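Aldo-keto Reductase, OXIDOREDUCTASE (Salmonella typhimurium, PDB 5T79) is an aldo-keto reductase that uses NADPH and can probably reduce aldehydes such as 3-hydroxybutanal, giving 1,3-butanediol. Local coordinates at residues K195-E200 / G227-R232; L174-I179 / L208-E213; M1-D6 / R51-G56. All coordinates share one frame; numbering follows the deposited sequence. Where two conformers were deposited one is given.

Contact 1 of 3, residues K195-E200 / G227-R232. With NDP (NADPH dihydro-nicotinamide-adenine-dinucleotide phosphate), chain E.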
loop_
_atom_site.group_PDB
_atom_site.type_symbol
_atom_site.label_atom_id
_atom_site.label_comp_id
_atom_site.label_asym_id
_atom_site.label_seq_id
_atom_site.Cartn_x
_atom_site.Cartn_y
_atom_site.Cartn_z
ATOM N N LYS A 195 -6.019 4.913 -4.031
ATOM C CA LYS A 195 -6.528 3.739 -4.734
ATOM C C LYS A 195 -6.239 3.955 -6.221
ATOM O O LYS A 195 -6.557 5.033 -6.737
ATOM C CB LYS A 195 -8.043 3.584 -4.479
ATOM C CG LYS A 195 -8.632 2.311 -5.043
ATOM C CD LYS A 195 -10.129 2.242 -4.700
ATOM C CE LYS A 195 -10.401 1.237 -3.604
ATOM N NZ LYS A 195 -11.795 1.338 -3.087
ATOM N N TYR A 196 -5.579 2.980 -6.899
ATOM C CA TYR A 196 -5.254 3.115 -8.329
ATOM C C TYR A 196 -5.151 1.760 -8.995
ATOM O O TYR A 196 -4.400 0.894 -8.544
ATOM C CB TYR A 196 -3.940 3.910 -8.534
ATOM C CG TYR A 196 -3.508 4.166 -9.976
ATOM C CD1 TYR A 196 -4.446 4.424 -10.979
ATOM C CD2 TYR A 196 -2.161 4.287 -10.305
ATOM C CE1 TYR A 196 -4.047 4.779 -12.277
ATOM C CE2 TYR A 196 -1.752 4.601 -11.601
ATOM C CZ TYR A 196 -2.695 4.856 -12.580
ATOM O OH TYR A 196 -2.261 5.194 -13.838
ATOM N N SER A 197 -5.913 1.588 -10.083
ATOM C CA SER A 197 -5.922 0.361 -10.906
ATOM C C SER A 197 -6.504 0.671 -12.259
ATOM O O SER A 197 -6.966 1.787 -12.468
ATOM C CB SER A 197 -6.758 -0.737 -10.239
ATOM O OG SER A 197 -8.150 -0.463 -10.365
ATOM N N LEU A 198 -6.561 -0.325 -13.157
ATOM C CA LEU A 198 -7.217 -0.153 -14.466
ATOM C C LEU A 198 -8.680 0.314 -14.316
ATOM O O LEU A 198 -9.186 1.045 -15.174
ATOM C CB LEU A 198 -7.191 -1.471 -15.247
ATOM C CG LEU A 198 -5.846 -1.848 -15.869
ATOM C CD1 LEU A 198 -5.734 -3.358 -16.064
ATOM C CD2 LEU A 198 -5.687 -1.188 -17.235
ATOM N N PHE A 199 -9.339 -0.099 -13.227
ATOM C CA PHE A 199 -10.742 0.212 -12.969
ATOM C C PHE A 199 -10.935 1.452 -12.075
ATOM O O PHE A 199 -12.073 1.833 -11.788
ATOM C CB PHE A 199 -11.433 -1.011 -12.327
ATOM C CG PHE A 199 -11.658 -2.183 -13.264
ATOM C CD1 PHE A 199 -11.693 -1.999 -14.645
ATOM C CD2 PHE A 199 -11.907 -3.455 -12.760
ATOM C CE1 PHE A 199 -11.927 -3.075 -15.507
ATOM C CE2 PHE A 199 -12.157 -4.527 -13.618
ATOM C CZ PHE A 199 -12.181 -4.327 -14.990
ATOM N N GLU A 200 -9.849 2.089 -11.652
ATOM C CA GLU A 200 -9.970 3.284 -10.810
ATOM C C GLU A 200 -8.853 4.233 -11.154
ATOM O O GLU A 200 -7.768 4.138 -10.582
ATOM C CB GLU A 200 -9.981 2.919 -9.304
ATOM C CG GLU A 200 -10.253 4.124 -8.409
ATOM C CD GLU A 200 -11.436 4.960 -8.870
ATOM O OE1 GLU A 200 -12.580 4.467 -8.725
ATOM O OE2 GLU A 200 -11.214 6.027 -9.498
ATOM N N GLY A 227 -9.128 -7.855 -6.366
ATOM C CA GLY A 227 -9.116 -9.198 -6.923
ATOM C C GLY A 227 -9.919 -9.363 -8.203
ATOM O O GLY A 227 -9.888 -10.442 -8.794
ATOM N N GLN A 228 -10.645 -8.309 -8.661
ATOM C CA GLN A 228 -11.400 -8.400 -9.931
ATOM C C GLN A 228 -10.464 -8.594 -11.127
ATOM O O GLN A 228 -10.760 -9.369 -12.048
ATOM C CB GLN A 228 -12.238 -7.138 -10.168
ATOM C CG GLN A 228 -13.488 -7.067 -9.284
ATOM C CD GLN A 228 -14.286 -5.801 -9.489
ATOM O OE1 GLN A 228 -13.892 -4.882 -10.219
ATOM N NE2 GLN A 228 -15.444 -5.727 -8.845
ATOM N N LEU A 229 -9.307 -7.921 -11.087
ATOM C CA LEU A 229 -8.327 -7.958 -12.176
ATOM C C LEU A 229 -7.386 -9.165 -12.026
ATOM O O LEU A 229 -6.162 -9.023 -11.981
ATOM C CB LEU A 229 -7.556 -6.615 -12.227
ATOM C CG LEU A 229 -8.386 -5.397 -12.688
ATOM C CD1 LEU A 229 -7.743 -4.099 -12.249
ATOM C CD2 LEU A 229 -8.587 -5.400 -14.208
ATOM N N THR A 230 -7.988 -10.364 -11.907
ATOM C CA THR A 230 -7.291 -11.647 -11.744
ATOM C C THR A 230 -8.064 -12.741 -12.484
ATOM O O THR A 230 -8.999 -12.437 -13.241
ATOM C CB THR A 230 -7.132 -12.032 -10.240
ATOM O OG1 THR A 230 -8.400 -12.425 -9.709
ATOM C CG2 THR A 230 -6.522 -10.925 -9.380
ATOM N N ASP A 231 -7.702 -14.009 -12.199
ATOM C CA ASP A 231 -8.317 -15.248 -12.686
ATOM C C ASP A 231 -9.603 -15.577 -11.954
ATOM O O ASP A 231 -10.414 -16.333 -12.486
ATOM C CB ASP A 231 -7.344 -16.430 -12.467
ATOM C CG ASP A 231 -6.436 -16.751 -13.627
ATOM O OD1 ASP A 231 -6.687 -16.238 -14.736
ATOM O OD2 ASP A 231 -5.488 -17.545 -13.436
ATOM N N ARG A 232 -9.760 -15.056 -10.713
ATOM C CA ARG A 232 -10.855 -15.338 -9.774
ATOM C C ARG A 232 -12.236 -15.526 -10.433
ATOM O O ARG A 232 -12.855 -16.568 -10.210
ATOM C CB ARG A 232 -10.948 -14.252 -8.684
ATOM C CG ARG A 232 -11.802 -14.670 -7.481
ATOM C CD ARG A 232 -12.130 -13.512 -6.564
ATOM N NE ARG A 232 -11.030 -13.197 -5.652
ATOM C CZ ARG A 232 -10.842 -12.008 -5.085
ATOM N NH1 ARG A 232 -11.668 -11.001 -5.342
ATOM N NH2 ARG A 232 -9.818 -11.815 -4.264
HETATM P PA NDP E . -5.258 -6.364 -4.451
HETATM O O1A NDP E . -3.843 -6.645 -4.855
HETATM O O2A NDP E . -6.158 -5.441 -5.141
HETATM O O5B NDP E . -6.113 -7.722 -4.328
HETATM C C5B NDP E . -5.621 -8.646 -3.337
HETATM C C4B NDP E . -6.476 -9.882 -3.274
HETATM O O4B NDP E . -6.718 -10.369 -4.613
HETATM C C3B NDP E . -5.830 -11.031 -2.503
HETATM O O3B NDP E . -6.247 -11.012 -1.140
HETATM C C2B NDP E . -6.293 -12.270 -3.260
HETATM O O2B NDP E . -7.573 -12.731 -2.775
HETATM C C1B NDP E . -6.454 -11.756 -4.692
HETATM N N9A NDP E . -5.288 -11.954 -5.547
HETATM C C8A NDP E . -4.095 -11.281 -5.510
HETATM N N7A NDP E . -3.231 -11.674 -6.415
HETATM C C5A NDP E . -3.900 -12.683 -7.091
HETATM C C6A NDP E . -3.507 -13.556 -8.127
HETATM N N6A NDP E . -2.347 -13.457 -8.784
HETATM N N1A NDP E . -4.387 -14.509 -8.509
HETATM C C2A NDP E . -5.593 -14.546 -7.930
HETATM N N3A NDP E . -6.082 -13.763 -6.964
HETATM C C4A NDP E . -5.172 -12.860 -6.571
HETATM O O3 NDP E . -4.955 -5.784 -3.005
HETATM P PN NDP E . -6.033 -5.208 -1.974
HETATM O O1N NDP E . -6.175 -6.383 -1.079
HETATM O O2N NDP E . -7.261 -4.614 -2.649
HETATM O O5D NDP E . -5.429 -3.916 -1.197
HETATM C C5D NDP E . -3.997 -3.699 -1.324
HETATM C C4D NDP E . -3.413 -3.179 -0.030
HETATM O O4D NDP E . -3.679 -1.767 0.068
HETATM C C3D NDP E . -3.957 -3.775 1.255
HETATM O O3D NDP E . -3.333 -5.018 1.537
HETATM C C2D NDP E . -3.712 -2.654 2.275
HETATM O O2D NDP E . -2.460 -2.642 2.961
HETATM C C1D NDP E . -3.887 -1.398 1.416
HETATM N N1N NDP E . -5.244 -0.819 1.486
HETATM C C2N NDP E . -5.336 0.498 1.937
HETATM C C3N NDP E . -6.508 1.147 2.044
HETATM C C7N NDP E . -6.499 2.637 2.257
HETATM O O7N NDP E . -7.613 3.162 2.411
HETATM N N7N NDP E . -5.365 3.335 2.323
HETATM C C4N NDP E . -7.797 0.383 1.904
HETATM C C5N NDP E . -7.605 -0.906 1.179
HETATM C C6N NDP E . -6.422 -1.465 1.018
HETATM P P2B NDP E . -8.038 -14.248 -2.427
HETATM O O1X NDP E . -8.407 -14.518 -1.015
HETATM O O2X NDP E . -9.202 -14.416 -3.394
HETATM O O3X NDP E . -6.897 -15.121 -2.937
#
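Cofactor-side loops of a TIM barrel meet here: L229, in the loop after strand 217-220, packs against the type I turn S197-E200, which follows strand 191-193. Its two methyls divide the work. CD1 points to S197 CB (4.0 Å) and L198 CB, while CD2 lies over one face of the F199 ring, in a CH-pi contact 4.0 Å from the centroid and 21° off the normal. F199 CD2 also has Q228 OE1 at 3.5 Å, with the ring and amide planes 70° apart; the Q228 amide NE2 itself bonds to Q254 O. S197 OG accepts from F199 N, an ST turn within the beta turn. Helix 277-285 backs L198 and L229 through A281.

Beyond L229 the chain turns to NADPH. T230 OG1 donates to G227 O (2.6 Å) and accepts from R232 N in a second ST turn, while T230 CG2 sits 3.7 Å from adenine C4A of NADPH. R232 presents NH2 to both O2X (2.8 Å) and O2B (2.8 Å) of the cofactor; a weak bond from NE to O2X adds to the grip. O2X is a phosphate oxygen and O2B the ester oxygen joining that phosphate to the ribose. Since NADH lacks this 2'-phosphate, the geometry is consistent with recognition of NADPH, the phosphate charge being probably offset by the guanidinium.

Contact 2 of 3, residues L174-I179 / L208-E213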
loop_
_atom_site.group_PDB
_atom_site.type_symbol
_atom_site.label_atom_id
_atom_site.label_comp_id
_atom_site.label_asym_id
_atom_site.label_seq_id
_atom_site.Cartn_x
_atom_site.Cartn_y
_atom_site.Cartn_z
ATOM N N LEU A 174 -6.716 18.728 -1.547
ATOM C CA LEU A 174 -6.388 18.557 -0.123
ATOM C C LEU A 174 -4.956 18.053 0.034
ATOM O O LEU A 174 -4.264 18.473 0.965
ATOM C CB LEU A 174 -7.370 17.627 0.562
ATOM C CG LEU A 174 -7.388 17.760 2.092
ATOM C CD1 LEU A 174 -8.048 19.077 2.526
ATOM C CD2 LEU A 174 -8.126 16.593 2.707
ATOM N N ALA A 175 -4.497 17.170 -0.888
ATOM C CA ALA A 175 -3.117 16.670 -0.854
ATOM C C ALA A 175 -2.133 17.855 -0.979
ATOM O O ALA A 175 -1.163 17.905 -0.221
ATOM C CB ALA A 175 -2.888 15.646 -1.965
ATOM N N ARG A 176 -2.414 18.827 -1.897
ATOM C CA ARG A 176 -1.567 20.012 -2.049
ATOM C C ARG A 176 -1.451 20.763 -0.709
ATOM O O ARG A 176 -0.341 21.069 -0.269
ATOM C CB ARG A 176 -2.117 20.956 -3.141
ATOM C CG ARG A 176 -1.200 22.143 -3.416
ATOM C CD ARG A 176 -1.764 23.121 -4.443
ATOM N NE ARG A 176 -1.972 22.516 -5.768
ATOM C CZ ARG A 176 -1.033 22.386 -6.703
ATOM N NH1 ARG A 176 0.210 22.790 -6.469
ATOM N NH2 ARG A 176 -1.324 21.821 -7.866
ATOM N N GLN A 177 -2.598 21.049 -0.068
ATOM C CA GLN A 177 -2.645 21.793 1.205
ATOM C C GLN A 177 -1.859 21.081 2.296
ATOM O O GLN A 177 -1.075 21.725 2.997
ATOM C CB GLN A 177 -4.084 21.972 1.682
ATOM C CG GLN A 177 -4.979 22.833 0.815
ATOM C CD GLN A 177 -6.384 22.728 1.362
ATOM O OE1 GLN A 177 -6.602 22.831 2.572
ATOM N NE2 GLN A 177 -7.346 22.405 0.505
ATOM N N ALA A 178 -2.046 19.736 2.414
ATOM C CA ALA A 178 -1.376 18.899 3.413
ATOM C C ALA A 178 0.142 18.885 3.198
ATOM O O ALA A 178 0.908 19.052 4.155
ATOM C CB ALA A 178 -1.935 17.487 3.365
ATOM N N ILE A 179 0.575 18.714 1.930
ATOM C CA ILE A 179 2.004 18.687 1.576
ATOM C C ILE A 179 2.650 20.045 1.928
ATOM O O ILE A 179 3.738 20.085 2.520
ATOM C CB ILE A 179 2.181 18.309 0.080
ATOM C CG1 ILE A 179 1.858 16.801 -0.112
ATOM C CG2 ILE A 179 3.604 18.646 -0.439
ATOM C CD1 ILE A 179 1.563 16.399 -1.650
ATOM N N LEU A 208 -1.178 12.571 -9.672
ATOM C CA LEU A 208 0.181 12.078 -9.996
ATOM C C LEU A 208 1.098 13.222 -10.442
ATOM O O LEU A 208 2.263 13.255 -10.032
ATOM C CB LEU A 208 0.159 10.949 -11.038
ATOM C CG LEU A 208 -0.538 9.625 -10.616
ATOM C CD1 LEU A 208 -0.325 8.550 -11.662
ATOM C CD2 LEU A 208 -0.054 9.115 -9.230
ATOM N N ALA A 209 0.556 14.190 -11.198
ATOM C CA ALA A 209 1.301 15.376 -11.654
ATOM C C ALA A 209 1.688 16.228 -10.451
ATOM O O ALA A 209 2.837 16.664 -10.347
ATOM C CB ALA A 209 0.460 16.187 -12.641
ATOM N N LEU A 210 0.750 16.415 -9.501
ATOM C CA LEU A 210 1.032 17.178 -8.284
ATOM C C LEU A 210 2.149 16.506 -7.445
ATOM O O LEU A 210 3.045 17.191 -6.955
ATOM C CB LEU A 210 -0.247 17.304 -7.430
ATOM C CG LEU A 210 -0.058 17.751 -5.951
ATOM C CD1 LEU A 210 0.260 19.243 -5.863
ATOM C CD2 LEU A 210 -1.291 17.428 -5.121
ATOM N N LEU A 211 2.071 15.182 -7.251
ATOM C CA LEU A 211 3.073 14.500 -6.422
ATOM C C LEU A 211 4.467 14.582 -7.067
ATOM O O LEU A 211 5.456 14.843 -6.370
ATOM C CB LEU A 211 2.655 13.048 -6.150
ATOM C CG LEU A 211 1.309 12.856 -5.439
ATOM C CD1 LEU A 211 0.967 11.358 -5.301
ATOM C CD2 LEU A 211 1.271 13.549 -4.073
ATOM N N GLN A 212 4.526 14.447 -8.379
ATOM C CA GLN A 212 5.785 14.553 -9.088
ATOM C C GLN A 212 6.358 15.955 -8.891
ATOM O O GLN A 212 7.529 16.127 -8.652
ATOM C CB GLN A 212 5.552 14.293 -10.570
ATOM C CG GLN A 212 6.676 14.764 -11.465
ATOM C CD GLN A 212 7.873 13.862 -11.396
ATOM O OE1 GLN A 212 7.745 12.683 -11.108
ATOM N NE2 GLN A 212 9.049 14.409 -11.677
ATOM N N GLU A 213 5.484 17.193 -9.093
ATOM C CA GLU A 213 5.834 18.551 -8.737
ATOM C C GLU A 213 6.543 18.634 -7.381
ATOM O O GLU A 213 7.512 19.353 -7.228
ATOM C CB GLU A 213 4.552 19.367 -8.682
ATOM C CG GLU A 213 4.747 20.835 -8.389
ATOM C CD GLU A 213 3.444 21.609 -8.393
ATOM O OE1 GLU A 213 2.359 21.015 -8.585
ATOM O OE2 GLU A 213 3.531 22.834 -8.196
#
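The R176 guanidinium lies with one face on L210 CD1: the methyl stands 3.4 Å above the guanidinium plane, over its centre, and 3.5 Å from R176 CZ. The arginine reaches this place by running with CG anti to the backbone N and then bending at chi3 (-62°), which folds the charged end back across the leucine. L210 forks between two tasks. While CD1 supports the guanidinium, CD2 goes deeper, to 3.7 Å from the backbone N of R176 and 4.0 Å from A175 CB, so the branched end straddles the start of the R176 side chain.

At the outer margin E213 extends fully and meets the arginine at about a right angle. A salt bridge of 3.5 Å joins R176 NH1 to E213 OE1, but the carboxylate and guanidinium planes are 61° apart, so the two groups do not form a flat, paired arrangement. R176 was deposited in two conformers, and the bridge is described for one of them; it is best taken as a loose, solvent-side attraction.

The segments belong to helices 172-185 and 207-214, consecutive outer helices of the TIM barrel, with strand 191-193 of the barrel wall between them in sequence. Their short axes run nearly parallel, 16° apart with a closest approach of 10.6 Å, as expected for neighbouring helices of a repeated beta-alpha barrel. H192 of that strand touches both A175 and L211, covering the inner side of the interface.

Nearer the barrel wall, I179 and L211 complete the apolar layer. Their side chains meet at about a right angle through single methyls, I179 CD1 lying 3.8 Å from L211 CD2.

Contact 3 of 3, residues M1-D6 / R51-G56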
loop_
_atom_site.group_PDB
_atom_site.type_symbol
_atom_site.label_atom_id
_atom_site.label_comp_id
_atom_site.label_asym_id
_atom_site.label_seq_id
_atom_site.Cartn_x
_atom_site.Cartn_y
_atom_site.Cartn_z
ATOM N N MET A 1 10.836 -24.074 12.347
ATOM C CA MET A 1 12.271 -23.954 12.106
ATOM C C MET A 1 12.719 -22.501 12.218
ATOM O O MET A 1 11.886 -21.616 12.348
ATOM C CB MET A 1 12.633 -24.545 10.744
ATOM C CG MET A 1 14.089 -24.363 10.354
ATOM S SD MET A 1 15.230 -24.728 11.692
ATOM C CE MET A 1 14.981 -26.489 11.860
ATOM N N ILE A 2 14.024 -22.247 12.187
ATOM C CA ILE A 2 14.505 -20.875 12.299
ATOM C C ILE A 2 14.580 -20.261 10.910
ATOM O O ILE A 2 15.242 -20.777 10.024
ATOM C CB ILE A 2 15.887 -20.788 12.961
ATOM C CG1 ILE A 2 15.872 -21.437 14.340
ATOM C CG2 ILE A 2 16.325 -19.345 13.089
ATOM C CD1 ILE A 2 15.126 -20.643 15.384
ATOM N N TYR A 3 13.897 -19.145 10.738
ATOM C CA TYR A 3 13.866 -18.475 9.457
ATOM C C TYR A 3 15.180 -17.827 9.069
ATOM O O TYR A 3 15.774 -17.104 9.841
ATOM C CB TYR A 3 12.744 -17.428 9.448
ATOM C CG TYR A 3 12.700 -16.539 8.226
ATOM C CD1 TYR A 3 12.567 -17.072 6.968
ATOM C CD2 TYR A 3 12.784 -15.165 8.341
ATOM C CE1 TYR A 3 12.531 -16.263 5.855
ATOM C CE2 TYR A 3 12.744 -14.350 7.229
ATOM C CZ TYR A 3 12.607 -14.904 5.989
ATOM O OH TYR A 3 12.573 -14.118 4.876
ATOM N N GLN A 4 15.612 -18.097 7.850
ATOM C CA GLN A 4 16.816 -17.475 7.314
ATOM C C GLN A 4 16.433 -16.820 5.980
ATOM O O GLN A 4 16.080 -17.523 5.032
ATOM C CB GLN A 4 17.977 -18.480 7.165
ATOM C CG GLN A 4 19.327 -17.794 6.923
ATOM C CD GLN A 4 19.840 -16.980 8.101
ATOM O OE1 GLN A 4 19.636 -17.318 9.279
ATOM N NE2 GLN A 4 20.540 -15.892 7.803
ATOM N N PRO A 5 16.432 -15.481 5.893
ATOM C CA PRO A 5 16.072 -14.831 4.624
ATOM C C PRO A 5 16.967 -15.296 3.488
ATOM O O PRO A 5 18.154 -15.564 3.700
ATOM C CB PRO A 5 16.280 -13.339 4.909
ATOM C CG PRO A 5 16.259 -13.220 6.372
ATOM C CD PRO A 5 16.830 -14.487 6.902
ATOM N N ASP A 6 16.378 -15.431 2.306
ATOM C CA ASP A 6 17.064 -15.820 1.080
ATOM C C ASP A 6 18.199 -14.829 0.823
ATOM O O ASP A 6 17.972 -13.621 0.845
ATOM C CB ASP A 6 16.050 -15.835 -0.074
ATOM C CG ASP A 6 16.456 -16.621 -1.293
ATOM O OD1 ASP A 6 17.520 -16.309 -1.877
ATOM O OD2 ASP A 6 15.671 -17.489 -1.718
ATOM N N ARG A 51 7.871 -15.384 2.444
ATOM C CA ARG A 51 8.050 -15.468 0.979
ATOM C C ARG A 51 8.281 -14.064 0.387
ATOM O O ARG A 51 9.156 -13.889 -0.481
ATOM C CB ARG A 51 6.855 -16.149 0.296
ATOM C CG ARG A 51 7.103 -16.479 -1.212
ATOM C CD ARG A 51 8.252 -17.479 -1.368
ATOM N NE ARG A 51 8.496 -17.856 -2.758
ATOM C CZ ARG A 51 9.681 -17.809 -3.364
ATOM N NH1 ARG A 51 10.752 -17.364 -2.715
ATOM N NH2 ARG A 51 9.803 -18.204 -4.624
ATOM N N ALA A 52 7.534 -13.063 0.897
ATOM C CA ALA A 52 7.664 -11.681 0.432
ATOM C C ALA A 52 9.103 -11.171 0.637
ATOM O O ALA A 52 9.720 -10.714 -0.326
ATOM C CB ALA A 52 6.672 -10.777 1.156
ATOM N N PHE A 53 9.644 -11.274 1.872
ATOM C CA PHE A 53 11.004 -10.787 2.163
ATOM C C PHE A 53 12.052 -11.573 1.383
ATOM O O PHE A 53 12.990 -10.962 0.890
ATOM C CB PHE A 53 11.298 -10.825 3.666
ATOM C CG PHE A 53 12.561 -10.093 4.084
ATOM C CD1 PHE A 53 12.797 -8.782 3.675
ATOM C CD2 PHE A 53 13.480 -10.693 4.941
ATOM C CE1 PHE A 53 13.953 -8.099 4.098
ATOM C CE2 PHE A 53 14.640 -10.012 5.347
ATOM C CZ PHE A 53 14.854 -8.717 4.938
ATOM N N ASP A 54 11.862 -12.908 1.200
ATOM C CA ASP A 54 12.771 -13.744 0.384
ATOM C C ASP A 54 12.804 -13.283 -1.085
ATOM O O ASP A 54 13.816 -13.484 -1.761
ATOM C CB ASP A 54 12.380 -15.237 0.442
ATOM C CG ASP A 54 12.744 -15.937 1.757
ATOM O OD1 ASP A 54 13.460 -15.321 2.591
ATOM O OD2 ASP A 54 12.297 -17.079 1.961
ATOM N N LEU A 55 11.713 -12.672 -1.575
ATOM C CA LEU A 55 11.654 -12.158 -2.957
ATOM C C LEU A 55 12.041 -10.663 -3.036
ATOM O O LEU A 55 11.925 -10.048 -4.100
ATOM C CB LEU A 55 10.246 -12.393 -3.546
ATOM C CG LEU A 55 9.908 -13.865 -3.829
ATOM C CD1 LEU A 55 8.404 -14.043 -4.146
ATOM C CD2 LEU A 55 10.769 -14.415 -4.952
ATOM N N GLY A 56 12.514 -10.106 -1.922
ATOM C CA GLY A 56 12.973 -8.718 -1.858
ATOM C C GLY A 56 11.941 -7.669 -1.510
ATOM O O GLY A 56 12.227 -6.468 -1.590
HETATM O O HOH W 1 14.191 -18.362 3.362
#
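D54, near the end of helix 42-54, receives the N-terminal segment. Its CB packs against D6 CB at 3.8 Å. CG lies beside the backbone N, anti to the carbonyl carbon (chi1 -75°), which carries the carboxylate toward Y3 and D6. OD1 takes two hydrogen bonds: Y3 OH donates at 2.7 Å and D6 N at 2.9 Å. The hydroxyl comes from 52° out of the carboxylate plane and the amide from 61° out of it on the opposite face, so the oxygen is gripped from both sides. OD2 accepts from a water, 2.7 Å away, that also donates to Q4 O.

Beside this polar group, F53 forms the apolar part. Its CD2 edge faces Y3 OH at 3.5 Å, and P5 CB approaches F53 CE2 to 3.7 Å. F85 meets the Y3 ring from outside the two segments, and W88 touches P5.

Just beyond D54 the helix closes in a Schellman motif: G56, with positive phi, is the C-prime residue, and its N bonds to F53 O (3.0 Å). The D54 bonds and the F53 packing thus fasten the N-terminal segment to the C-terminal end of the first helix after barrel strand 24-31.

In the fold
Contacts 1 and 2 are neighbours along the same part of the barrel: their segments alternate in sequence, their centres lie 24 Å apart, and they touch where Y196 CE2 meets L208 CD1 at 4.2 Å. They differ in their relation to the cofactor. Contact 1 carries pocket residues and binds NADPH directly, whereas in contact 2 the side chain of L211 stays about 13 Å from it, making that contact packing of the outer helix layer. Contact 3 stands apart, across the chain's centre from contact 2 with nearest atoms about 21 Å apart, and about 16 Å from contact 1 by the same measure. It lies away from the annotated sites.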